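Local atomic coordinates of salmonella plasmid virulence: SpvB (Salmonella typhimurium, PDB entry 6P0X), a protein that probably transfers ADP-ribose from NAD(+) to an arginine of host actin and so blocks filament assembly, the chain here being its N-terminal domain. Residues Leu74-Glu79 against Ser120-Glu125; Ala153-Ser158 against Tyr184-Glu189; Asn197-Gly202 against Glu279-Arg284; Leu225-Trp228 against Thr232-Val235. All coordinates share one frame; numbering follows the deposited sequence.

Contact 1 (Leu74-Glu79 against Ser120-Glu125); sequences LGPDGE and SFYRLE
Tyr122 and Glu79 reach for each other from opposite directions and are joined by one hydrogen bond, in which Tyr122 OH donates to Glu79 OE2 over 2.9 Å. The oxygen lies at the edge of the phenol ring, close to its plane. On the acid side the hydroxyl arrives on the anti side of OE2 and 30° out of the carboxylate plane; the carboxylate and ring planes are 58° apart. Glu79 has CG between its backbone N and carbonyl carbon (chi1 70°), and a bend at chi2 curls the carboxylate back over its own loop.

That curl gives the other oxygen a task. Asp77 N donates to the syn lone pair of Glu79 OE1 at 2.9 Å, and the carboxylate is therefore held at both oxygens, one by the loop and one by the tyrosine. Backbone bonds close the same loop, from Gly78 N to Gly75 O and from Gly75 N to Glu79 O.

Apolar contact is slight: Pro76 CD sits 4.4 Å from Tyr122 CZ, approaching the ring obliquely. Beyond the pair, Leu81, Pro115 and Leu139 also touch Tyr122.

The arrangement is a type I beta turn, Gly75 to Gly78, in the connection between strands 73-74 and 81-83, whose following residue, Glu79, ties that connection to Tyr122, just ahead of strand 123-129 in this beta-rich domain.

Contact 2 (Ala153-Ser158 against Tyr184-Glu189); sequences AAARLS and YSYLAE
Ala155 and Tyr186 supply the apolar part of this contact. The methyl CB of Ala155 lies 3.9 Å from Tyr186 CD1, approaching the ring obliquely at its CD1-CE1 side. Tyr186 turns its CG away from the carbonyl carbon (chi1 -56°), which brings the ring alongside the alanine, while Tyr186 CB lies 3.6 Å from Ala154 O.

The polar part passes through water. No direct hydrogen bond joins the two segments; instead a single water donates to Ala154 O at 3.0 Å and to Tyr186 O at 2.7 Å, spanning the two backbones with both of its protons. Inside 153-158, Arg156 N bonds to Ala153 O and closes the short 3-10 turn that presents Ala154 O.

The tyrosine hydroxyl is engaged elsewhere, with Val171 O and Thr53 OG1, and Leu170 touches the same side chain. Thr53 and Leu170 line an acrylic acid pocket, and the Tyr186 side chain is about 4 Å from a bound acrylic acid.

Chemically, then, a buried tyrosine is fixed by its hydroxyl at one end and packed against a small methyl along its flank, while the two neighbouring carbonyl oxygens, both acceptors, are bridged by a water that gives a proton to each.

Contact 3 (Asn197-Gly202 against Glu279-Arg284); sequences NGNEAG and EIRLHR
Glu200 and Arg281 meet across a wide backbone gap: their CA atoms, the closest pair across the segments, are still 10.0 Å apart. Segment 197-202 is a loop with a 3-10 turn at 199-200, whereas 279-284 is a short strand, 280-282, with a residue or two at either end.

Side chains span the gap. Arg281 runs extended from CG to NE and meets the glutamate at about a right angle, gripping it side-on with two nitrogens: NE donates to Glu200 OE1 at 2.9 Å and NH2 to OE2 at 3.0 Å. The NH2 bond is nearly straight (178°) and lies in the guanidinium plane, though it meets OE2 from above the carboxylate plane; the NE bond is more bent, at 145°. A bend at chi2 (-77°) turns the carboxylate of Glu200 to this grip. His283 adds its ring edge, with CE1 3.3 Å from Glu200 OE1. A water accepts from Arg281 NH2 and, weakly, from Asn199 ND2.

Arg205 forms a salt bridge to Glu200 and a hydrogen bond to His283, while Ser272 takes Arg281 NH1. The contact thus fastens the loop between strands 181-188 and 209-211 to strand 280-282, the partner of strand 271-273 in a two-stranded antiparallel sheet.

Contact 4 (Leu225-Trp228 against Thr232-Val235); sequences LYLW and TPAV
Val235 sets one methyl on the face of the Tyr226 ring. CG1 stands 3.8 Å from the ring centroid and 23° off the normal, a CH-pi contact shifted toward the rim, with CE1 the nearest ring atom at 3.5 Å. The valine's other methyl, CG2, reaches only the CE2 side, at 4.1 Å. With CG1 over its face, the flat ring is the floor and the valine methyl the bump that rests on it; the two side chains come from opposite directions.

Pro233 fills the angle at the root of the same side chain. Its CB presses against Tyr226 CB at 3.6 Å and also lies near CG and CD2, meeting the ring obliquely where it leaves the backbone. Proline and valine therefore divide the tyrosine between them, one at the base and one farther out over the ring. With chi1 at -55°, Tyr226 swings its ring away from its own carbonyl carbon and along the incoming 233-235 chain.

The far side of the proline is taken by Leu227: CD2 comes to 4.0 Å from Pro233 CD, the two side chains crossing at a slant. Pro233 is thus a wedge between consecutive side chains, with CB on the tyrosine and CD on the leucine.

Outside the pair, His181 stacks on Tyr226, and Glu173 accepts hydrogen bonds from the backbone N atoms of Tyr226 and Leu227. This is a surface loop folded back on itself, a proline-and-aromatic packing within the connection between strands 215-218 and 237-244.

Overall arrangement
Along the chain contact 1 closes first and contact 2 follows; contact 4 then falls wholly between the two segments of contact 3. Contacts 2 and 3, about 18 Å apart between centres, touch: Glu189 OE2 forms a salt bridge with Arg284 NE at 2.6 Å, and Leu157 packs on Ile280, so strand 156-159 and the end of strand 181-188 are joined to strand 280-282 and the residues after it. Centre to centre, contact 2 lies about 16 Å from contact 4 and about 21 Å from contact 1, touching neither; contacts 3 and 4 are farthest apart, at about 34 Å. Contacts 1 and 3 tie connecting loops to strand regions, contact 2 joins two strand regions, and contact 4 folds one loop on itself, all within this beta-rich N-terminal domain.

Contact 1 (Leu74-Glu79 against Ser120-Glu125)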
loop_
_atom_site.group_PDB
_atom_site.type_symbol
_atom_site.label_atom_id
_atom_site.label_comp_id
_atom_site.label_asym_id
_atom_site.label_seq_id
_atom_site.Cartn_x
_atom_site.Cartn_y
_atom_site.Cartn_z
ATOM N N LEU A 74 -7.472 1.883 -13.962
ATOM C CA LEU A 74 -6.129 2.335 -14.294
ATOM C C LEU A 74 -5.112 1.309 -13.816
ATOM O O LEU A 74 -5.217 0.790 -12.699
ATOM C CB LEU A 74 -5.823 3.698 -13.664
ATOM C CG LEU A 74 -6.759 4.851 -14.024
ATOM C CD1 LEU A 74 -6.452 6.081 -13.178
ATOM C CD2 LEU A 74 -6.654 5.172 -15.506
ATOM N N GLY A 75 -4.129 1.016 -14.664
ATOM C CA GLY A 75 -3.134 0.018 -14.357
ATOM C C GLY A 75 -2.064 0.533 -13.415
ATOM O O GLY A 75 -2.152 1.645 -12.885
ATOM N N PRO A 76 -1.014 -0.268 -13.211
ATOM C CA PRO A 76 0.023 0.107 -12.231
ATOM C C PRO A 76 0.718 1.424 -12.531
ATOM O O PRO A 76 1.217 2.072 -11.604
ATOM C CB PRO A 76 1.009 -1.069 -12.298
ATOM C CG PRO A 76 0.222 -2.200 -12.872
ATOM C CD PRO A 76 -0.758 -1.583 -13.819
ATOM N N ASP A 77 0.791 1.833 -13.796
ATOM C CA ASP A 77 1.411 3.100 -14.159
ATOM C C ASP A 77 0.385 4.165 -14.535
ATOM O O ASP A 77 0.729 5.144 -15.202
ATOM C CB ASP A 77 2.413 2.882 -15.291
ATOM C CG ASP A 77 3.573 2.005 -14.868
ATOM O OD1 ASP A 77 4.371 2.448 -14.014
ATOM O OD2 ASP A 77 3.671 0.863 -15.366
ATOM N N GLY A 78 -0.864 4.000 -14.108
ATOM C CA GLY A 78 -1.907 4.951 -14.419
ATOM C C GLY A 78 -2.502 4.836 -15.807
ATOM O O GLY A 78 -3.330 5.682 -16.173
ATOM N N GLU A 79 -2.111 3.832 -16.593
ATOM C CA GLU A 79 -2.610 3.711 -17.957
ATOM C C GLU A 79 -4.067 3.265 -17.952
ATOM O O GLU A 79 -4.485 2.461 -17.115
ATOM C CB GLU A 79 -1.757 2.721 -18.754
ATOM C CG GLU A 79 -1.907 1.260 -18.331
ATOM C CD GLU A 79 -1.010 0.872 -17.162
ATOM O OE1 GLU A 79 -0.789 1.712 -16.263
ATOM O OE2 GLU A 79 -0.530 -0.283 -17.144
ATOM N N SER A 120 2.646 -2.551 -22.917
ATOM C CA SER A 120 2.826 -3.313 -21.693
ATOM C C SER A 120 3.303 -4.711 -22.047
ATOM O O SER A 120 3.194 -5.154 -23.192
ATOM C CB SER A 120 1.533 -3.376 -20.882
ATOM O OG SER A 120 0.628 -4.295 -21.466
ATOM N N PHE A 121 3.869 -5.400 -21.051
ATOM C CA PHE A 121 4.182 -6.818 -21.173
ATOM C C PHE A 121 3.870 -7.496 -19.836
ATOM O O PHE A 121 4.747 -7.940 -19.101
ATOM C CB PHE A 121 5.632 -7.052 -21.601
ATOM C CG PHE A 121 5.852 -8.380 -22.262
ATOM C CD1 PHE A 121 6.085 -9.518 -21.504
ATOM C CD2 PHE A 121 5.804 -8.496 -23.642
ATOM C CE1 PHE A 121 6.283 -10.748 -22.114
ATOM C CE2 PHE A 121 6.001 -9.722 -24.257
ATOM C CZ PHE A 121 6.239 -10.850 -23.491
ATOM N N TYR A 122 2.589 -7.559 -19.484
ATOM C CA TYR A 122 2.183 -8.206 -18.248
ATOM C C TYR A 122 0.852 -8.918 -18.453
ATOM O O TYR A 122 0.246 -8.858 -19.527
ATOM C CB TYR A 122 2.107 -7.194 -17.095
ATOM C CG TYR A 122 1.121 -6.052 -17.269
ATOM C CD1 TYR A 122 -0.252 -6.283 -17.325
ATOM C CD2 TYR A 122 1.560 -4.736 -17.312
ATOM C CE1 TYR A 122 -1.149 -5.243 -17.466
ATOM C CE2 TYR A 122 0.663 -3.685 -17.441
ATOM C CZ TYR A 122 -0.689 -3.947 -17.518
ATOM O OH TYR A 122 -1.591 -2.911 -17.647
ATOM N N ARG A 123 0.403 -9.611 -17.407
ATOM C CA ARG A 123 -0.937 -10.187 -17.368
ATOM C C ARG A 123 -1.628 -9.663 -16.117
ATOM O O ARG A 123 -1.222 -9.987 -14.997
ATOM C CB ARG A 123 -0.916 -11.715 -17.377
ATOM C CG ARG A 123 -2.318 -12.282 -17.556
ATOM C CD ARG A 123 -2.417 -13.771 -17.293
ATOM N NE ARG A 123 -3.790 -14.238 -17.480
ATOM C CZ ARG A 123 -4.343 -14.506 -18.662
ATOM N NH1 ARG A 123 -3.640 -14.364 -19.780
ATOM N NH2 ARG A 123 -5.601 -14.919 -18.725
ATOM N N LEU A 124 -2.655 -8.841 -16.307
ATOM C CA LEU A 124 -3.397 -8.233 -15.210
ATOM C C LEU A 124 -4.814 -8.787 -15.185
ATOM O O LEU A 124 -5.487 -8.829 -16.220
ATOM C CB LEU A 124 -3.422 -6.713 -15.360
ATOM C CG LEU A 124 -4.153 -5.901 -14.292
ATOM C CD1 LEU A 124 -3.489 -6.070 -12.933
ATOM C CD2 LEU A 124 -4.190 -4.438 -14.701
ATOM N N GLU A 125 -5.271 -9.201 -14.003
ATOM C CA GLU A 125 -6.573 -9.836 -13.853
ATOM C C GLU A 125 -7.330 -9.238 -12.681
ATOM O O GLU A 125 -6.748 -8.923 -11.639
ATOM C CB GLU A 125 -6.440 -11.342 -13.641
ATOM C CG GLU A 125 -5.747 -12.067 -14.764
ATOM C CD GLU A 125 -5.487 -13.513 -14.425
ATOM O OE1 GLU A 125 -5.396 -13.820 -13.218
ATOM O OE2 GLU A 125 -5.369 -14.336 -15.359
#

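Contact 2 (Ala153-Ser158 against Tyr184-Glu189)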
loop_
_atom_site.group_PDB
_atom_site.type_symbol
_atom_site.label_atom_id
_atom_site.label_comp_id
_atom_site.label_asym_id
_atom_site.label_seq_id
_atom_site.Cartn_x
_atom_site.Cartn_y
_atom_site.Cartn_z
ATOM N N ALA A 153 -9.478 -6.342 2.757
ATOM C CA ALA A 153 -10.030 -5.001 2.901
ATOM C C ALA A 153 -9.031 -4.033 3.517
ATOM O O ALA A 153 -9.134 -2.823 3.292
ATOM C CB ALA A 153 -11.304 -5.042 3.748
ATOM N N ALA A 154 -8.059 -4.541 4.278
ATOM C CA ALA A 154 -7.064 -3.661 4.876
ATOM C C ALA A 154 -6.198 -2.999 3.814
ATOM O O ALA A 154 -5.678 -1.900 4.037
ATOM C CB ALA A 154 -6.200 -4.445 5.864
ATOM N N ALA A 155 -6.032 -3.645 2.659
ATOM C CA ALA A 155 -5.258 -3.091 1.554
ATOM C C ALA A 155 -6.148 -2.502 0.463
ATOM O O ALA A 155 -5.747 -2.452 -0.706
ATOM C CB ALA A 155 -4.329 -4.154 0.971
ATOM N N ARG A 156 -7.347 -2.046 0.825
ATOM C CA ARG A 156 -8.293 -1.468 -0.120
ATOM C C ARG A 156 -8.748 -0.108 0.381
ATOM O O ARG A 156 -9.161 0.026 1.537
ATOM C CB ARG A 156 -9.512 -2.371 -0.306
ATOM C CG ARG A 156 -9.365 -3.443 -1.355
ATOM C CD ARG A 156 -10.633 -4.276 -1.415
ATOM N NE ARG A 156 -10.323 -5.697 -1.373
ATOM C CZ ARG A 156 -11.062 -6.611 -0.757
ATOM N NH1 ARG A 156 -12.169 -6.256 -0.120
ATOM N NH2 ARG A 156 -10.690 -7.882 -0.780
ATOM N N LEU A 157 -8.699 0.886 -0.498
ATOM C CA LEU A 157 -9.251 2.209 -0.221
ATOM C C LEU A 157 -10.701 2.166 -0.690
ATOM O O LEU A 157 -10.970 2.196 -1.891
ATOM C CB LEU A 157 -8.446 3.284 -0.943
ATOM C CG LEU A 157 -8.403 4.698 -0.369
ATOM C CD1 LEU A 157 -7.699 4.688 0.960
ATOM C CD2 LEU A 157 -7.688 5.634 -1.326
ATOM N N SER A 158 -11.639 2.073 0.253
ATOM C CA SER A 158 -13.032 1.799 -0.074
ATOM C C SER A 158 -13.969 2.769 0.635
ATOM O O SER A 158 -13.634 3.353 1.671
ATOM C CB SER A 158 -13.409 0.362 0.300
ATOM O OG SER A 158 -12.467 -0.556 -0.226
ATOM N N TYR A 184 2.922 -6.292 2.395
ATOM C CA TYR A 184 2.637 -4.904 2.735
ATOM C C TYR A 184 1.459 -4.845 3.700
ATOM O O TYR A 184 0.422 -5.469 3.455
ATOM C CB TYR A 184 2.325 -4.087 1.477
ATOM C CG TYR A 184 3.451 -4.054 0.468
ATOM C CD1 TYR A 184 3.625 -5.092 -0.440
ATOM C CD2 TYR A 184 4.342 -2.988 0.422
ATOM C CE1 TYR A 184 4.651 -5.069 -1.365
ATOM C CE2 TYR A 184 5.376 -2.960 -0.499
ATOM C CZ TYR A 184 5.524 -4.003 -1.389
ATOM O OH TYR A 184 6.545 -3.985 -2.311
ATOM N N SER A 185 1.620 -4.098 4.790
ATOM C CA SER A 185 0.560 -3.873 5.763
ATOM C C SER A 185 0.168 -2.401 5.763
ATOM O O SER A 185 1.028 -1.519 5.674
ATOM C CB SER A 185 0.993 -4.288 7.174
ATOM O OG SER A 185 1.544 -5.593 7.189
ATOM N N TYR A 186 -1.131 -2.138 5.872
ATOM C CA TYR A 186 -1.644 -0.776 5.881
ATOM C C TYR A 186 -2.517 -0.558 7.109
ATOM O O TYR A 186 -3.176 -1.478 7.598
ATOM C CB TYR A 186 -2.444 -0.469 4.610
ATOM C CG TYR A 186 -1.671 -0.698 3.328
ATOM C CD1 TYR A 186 -1.681 -1.939 2.699
ATOM C CD2 TYR A 186 -0.925 0.321 2.752
ATOM C CE1 TYR A 186 -0.976 -2.154 1.529
ATOM C CE2 TYR A 186 -0.215 0.116 1.581
ATOM C CZ TYR A 186 -0.245 -1.125 0.974
ATOM O OH TYR A 186 0.457 -1.334 -0.191
ATOM N N LEU A 187 -2.508 0.677 7.599
ATOM C CA LEU A 187 -3.312 1.091 8.740
ATOM C C LEU A 187 -4.467 1.963 8.271
ATOM O O LEU A 187 -4.275 2.865 7.448
ATOM C CB LEU A 187 -2.462 1.856 9.754
ATOM C CG LEU A 187 -1.404 1.043 10.494
ATOM C CD1 LEU A 187 -0.482 1.967 11.275
ATOM C CD2 LEU A 187 -2.072 0.029 11.413
ATOM N N ALA A 188 -5.659 1.694 8.795
ATOM C CA ALA A 188 -6.826 2.510 8.500
ATOM C C ALA A 188 -6.814 3.782 9.340
ATOM O O ALA A 188 -6.486 3.755 10.530
ATOM C CB ALA A 188 -8.106 1.723 8.769
ATOM N N GLU A 189 -7.184 4.895 8.716
ATOM C CA GLU A 189 -7.287 6.153 9.441
ATOM C C GLU A 189 -8.384 6.061 10.499
ATOM O O GLU A 189 -9.377 5.347 10.337
ATOM C CB GLU A 189 -7.566 7.301 8.467
ATOM C CG GLU A 189 -7.753 8.672 9.112
ATOM C CD GLU A 189 -6.484 9.235 9.708
ATOM O OE1 GLU A 189 -5.809 10.030 9.020
ATOM O OE2 GLU A 189 -6.164 8.889 10.864
HETATM O O HOH W 1 -5.796 -1.092 6.879
#

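Contact 3 (Asn197-Gly202 against Glu279-Arg284)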
loop_
_atom_site.group_PDB
_atom_site.type_symbol
_atom_site.label_atom_id
_atom_site.label_comp_id
_atom_site.label_asym_id
_atom_site.label_seq_id
_atom_site.Cartn_x
_atom_site.Cartn_y
_atom_site.Cartn_z
ATOM N N ASN A 197 -15.130 17.682 17.510
ATOM C CA ASN A 197 -16.144 18.724 17.537
ATOM C C ASN A 197 -15.994 19.654 16.335
ATOM O O ASN A 197 -14.975 19.660 15.640
ATOM C CB ASN A 197 -16.058 19.524 18.841
ATOM C CG ASN A 197 -16.303 18.670 20.070
ATOM O OD1 ASN A 197 -17.171 17.796 20.071
ATOM N ND2 ASN A 197 -15.540 18.921 21.127
ATOM N N GLY A 198 -17.037 20.445 16.100
ATOM C CA GLY A 198 -16.988 21.485 15.084
ATOM C C GLY A 198 -16.744 20.941 13.688
ATOM O O GLY A 198 -17.551 20.182 13.136
ATOM N N ASN A 199 -15.609 21.335 13.104
ATOM C CA ASN A 199 -15.302 20.989 11.720
ATOM C C ASN A 199 -15.082 19.495 11.523
ATOM O O ASN A 199 -15.208 19.006 10.395
ATOM C CB ASN A 199 -14.064 21.765 11.260
ATOM C CG ASN A 199 -13.702 21.494 9.812
ATOM O OD1 ASN A 199 -14.575 21.407 8.949
ATOM N ND2 ASN A 199 -12.410 21.351 9.542
ATOM N N GLU A 200 -14.786 18.755 12.591
ATOM C CA GLU A 200 -14.536 17.326 12.492
ATOM C C GLU A 200 -15.757 16.489 12.834
ATOM O O GLU A 200 -15.687 15.258 12.759
ATOM C CB GLU A 200 -13.372 16.926 13.401
ATOM C CG GLU A 200 -12.090 17.697 13.152
ATOM C CD GLU A 200 -11.351 17.213 11.921
ATOM O OE1 GLU A 200 -11.820 16.243 11.287
ATOM O OE2 GLU A 200 -10.295 17.797 11.594
ATOM N N ALA A 201 -16.868 17.120 13.197
ATOM C CA ALA A 201 -18.048 16.373 13.597
ATOM C C ALA A 201 -18.726 15.765 12.375
ATOM O O ALA A 201 -18.819 16.394 11.317
ATOM C CB ALA A 201 -19.022 17.278 14.351
ATOM N N GLY A 202 -19.194 14.528 12.526
ATOM C CA GLY A 202 -19.950 13.877 11.476
ATOM C C GLY A 202 -19.166 13.550 10.229
ATOM O O GLY A 202 -19.763 13.328 9.173
ATOM N N GLU A 279 -15.780 10.400 1.114
ATOM C CA GLU A 279 -14.778 11.212 1.789
ATOM C C GLU A 279 -13.559 10.370 2.142
ATOM O O GLU A 279 -13.679 9.241 2.630
ATOM C CB GLU A 279 -15.363 11.853 3.052
ATOM C CG GLU A 279 -14.357 12.654 3.882
ATOM C CD GLU A 279 -15.017 13.627 4.860
ATOM O OE1 GLU A 279 -14.315 14.532 5.371
ATOM O OE2 GLU A 279 -16.228 13.479 5.135
ATOM N N ILE A 280 -12.381 10.923 1.876
ATOM C CA ILE A 280 -11.111 10.344 2.297
ATOM C C ILE A 280 -10.376 11.447 3.043
ATOM O O ILE A 280 -9.860 12.381 2.424
ATOM C CB ILE A 280 -10.281 9.825 1.119
ATOM C CG1 ILE A 280 -11.064 8.765 0.341
ATOM C CG2 ILE A 280 -8.954 9.273 1.606
ATOM C CD1 ILE A 280 -10.296 8.200 -0.841
ATOM N N ARG A 281 -10.335 11.358 4.368
ATOM C CA ARG A 281 -9.736 12.392 5.199
ATOM C C ARG A 281 -8.370 11.932 5.687
ATOM O O ARG A 281 -8.186 10.762 6.034
ATOM C CB ARG A 281 -10.644 12.722 6.387
ATOM C CG ARG A 281 -10.201 13.915 7.214
ATOM C CD ARG A 281 -11.402 14.612 7.845
ATOM N NE ARG A 281 -11.043 15.849 8.540
ATOM C CZ ARG A 281 -10.835 17.017 7.937
ATOM N NH1 ARG A 281 -10.935 17.117 6.617
ATOM N NH2 ARG A 281 -10.519 18.087 8.656
ATOM N N LEU A 282 -7.406 12.854 5.702
ATOM C CA LEU A 282 -6.042 12.553 6.125
ATOM C C LEU A 282 -5.711 13.354 7.376
ATOM O O LEU A 282 -5.745 14.590 7.355
ATOM C CB LEU A 282 -5.030 12.853 5.017
ATOM C CG LEU A 282 -4.838 11.761 3.962
ATOM C CD1 LEU A 282 -5.949 11.815 2.922
ATOM C CD2 LEU A 282 -3.467 11.871 3.308
ATOM N N HIS A 283 -5.382 12.648 8.456
ATOM C CA HIS A 283 -4.975 13.270 9.708
ATOM C C HIS A 283 -3.516 13.012 10.046
ATOM O O HIS A 283 -3.021 13.556 11.039
ATOM C CB HIS A 283 -5.847 12.765 10.866
ATOM C CG HIS A 283 -7.251 13.284 10.849
ATOM N ND1 HIS A 283 -7.564 14.595 11.136
ATOM C CD2 HIS A 283 -8.429 12.661 10.603
ATOM C CE1 HIS A 283 -8.874 14.761 11.059
ATOM N NE2 HIS A 283 -9.422 13.603 10.736
ATOM N N ARG A 284 -2.814 12.200 9.261
ATOM C CA ARG A 284 -1.515 11.685 9.661
ATOM C C ARG A 284 -0.411 12.199 8.748
ATOM O O ARG A 284 -0.637 12.508 7.571
ATOM C CB ARG A 284 -1.506 10.146 9.660
ATOM C CG ARG A 284 -2.682 9.515 10.395
ATOM C CD ARG A 284 -2.893 10.132 11.772
ATOM N NE ARG A 284 -4.254 9.905 12.254
ATOM C CZ ARG A 284 -4.712 10.309 13.435
ATOM N NH1 ARG A 284 -5.969 10.060 13.780
ATOM N NH2 ARG A 284 -3.916 10.960 14.275
HETATM O O HOH W 2 -10.421 20.654 6.981
#

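Contact 4 (Leu225-Trp228 against Thr232-Val235)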
loop_
_atom_site.group_PDB
_atom_site.type_symbol
_atom_site.label_atom_id
_atom_site.label_comp_id
_atom_site.label_asym_id
_atom_site.label_seq_id
_atom_site.Cartn_x
_atom_site.Cartn_y
_atom_site.Cartn_z
ATOM N N LEU A 225 1.606 -17.561 -3.177
ATOM C CA LEU A 225 1.339 -16.361 -2.397
ATOM C C LEU A 225 0.619 -16.744 -1.110
ATOM O O LEU A 225 -0.367 -17.487 -1.137
ATOM C CB LEU A 225 0.494 -15.377 -3.207
ATOM C CG LEU A 225 1.155 -14.687 -4.404
ATOM C CD1 LEU A 225 0.103 -14.260 -5.408
ATOM C CD2 LEU A 225 1.957 -13.482 -3.940
ATOM N N TYR A 226 1.119 -16.237 0.021
ATOM C CA TYR A 226 0.513 -16.567 1.309
ATOM C C TYR A 226 -0.947 -16.137 1.364
ATOM O O TYR A 226 -1.785 -16.829 1.955
ATOM C CB TYR A 226 1.290 -15.912 2.450
ATOM C CG TYR A 226 2.767 -16.233 2.498
ATOM C CD1 TYR A 226 3.216 -17.547 2.590
ATOM C CD2 TYR A 226 3.713 -15.216 2.485
ATOM C CE1 TYR A 226 4.570 -17.839 2.646
ATOM C CE2 TYR A 226 5.066 -15.496 2.545
ATOM C CZ TYR A 226 5.490 -16.805 2.623
ATOM O OH TYR A 226 6.837 -17.078 2.680
ATOM N N LEU A 227 -1.275 -15.002 0.749
ATOM C CA LEU A 227 -2.620 -14.456 0.869
ATOM C C LEU A 227 -3.656 -15.256 0.092
ATOM O O LEU A 227 -4.851 -14.964 0.215
ATOM C CB LEU A 227 -2.630 -12.994 0.414
ATOM C CG LEU A 227 -1.833 -12.046 1.311
ATOM C CD1 LEU A 227 -1.824 -10.636 0.743
ATOM C CD2 LEU A 227 -2.379 -12.058 2.732
ATOM N N TRP A 228 -3.235 -16.247 -0.700
ATOM C CA TRP A 228 -4.195 -17.195 -1.255
ATOM C C TRP A 228 -4.898 -17.965 -0.144
ATOM O O TRP A 228 -6.103 -18.233 -0.225
ATOM C CB TRP A 228 -3.499 -18.185 -2.195
ATOM C CG TRP A 228 -3.093 -17.674 -3.557
ATOM C CD1 TRP A 228 -1.887 -17.865 -4.165
ATOM C CD2 TRP A 228 -3.896 -16.932 -4.488
ATOM N NE1 TRP A 228 -1.880 -17.279 -5.404
ATOM C CE2 TRP A 228 -3.100 -16.699 -5.628
ATOM C CE3 TRP A 228 -5.204 -16.433 -4.465
ATOM C CZ2 TRP A 228 -3.567 -15.992 -6.736
ATOM C CZ3 TRP A 228 -5.666 -15.732 -5.568
ATOM C CH2 TRP A 228 -4.849 -15.520 -6.687
ATOM N N THR A 232 -3.691 -13.147 6.881
ATOM C CA THR A 232 -2.405 -12.631 7.321
ATOM C C THR A 232 -1.401 -13.777 7.257
ATOM O O THR A 232 -1.663 -14.860 7.810
ATOM C CB THR A 232 -2.467 -12.055 8.741
ATOM O OG1 THR A 232 -3.681 -11.314 8.908
ATOM C CG2 THR A 232 -1.283 -11.130 8.990
ATOM N N PRO A 233 -0.258 -13.583 6.598
ATOM C CA PRO A 233 0.736 -14.661 6.505
ATOM C C PRO A 233 1.338 -14.974 7.869
ATOM O O PRO A 233 1.729 -14.072 8.613
ATOM C CB PRO A 233 1.784 -14.099 5.538
ATOM C CG PRO A 233 1.612 -12.615 5.612
ATOM C CD PRO A 233 0.148 -12.389 5.836
ATOM N N ALA A 234 1.403 -16.265 8.194
ATOM C CA ALA A 234 2.042 -16.732 9.423
ATOM C C ALA A 234 3.398 -17.335 9.066
ATOM O O ALA A 234 3.578 -18.552 9.008
ATOM C CB ALA A 234 1.145 -17.727 10.154
ATOM N N VAL A 235 4.368 -16.456 8.804
ATOM C CA VAL A 235 5.726 -16.854 8.448
ATOM C C VAL A 235 6.712 -15.990 9.225
ATOM O O VAL A 235 6.361 -14.948 9.781
ATOM C CB VAL A 235 6.003 -16.733 6.934
ATOM C CG1 VAL A 235 4.959 -17.487 6.128
ATOM C CG2 VAL A 235 6.055 -15.276 6.524
#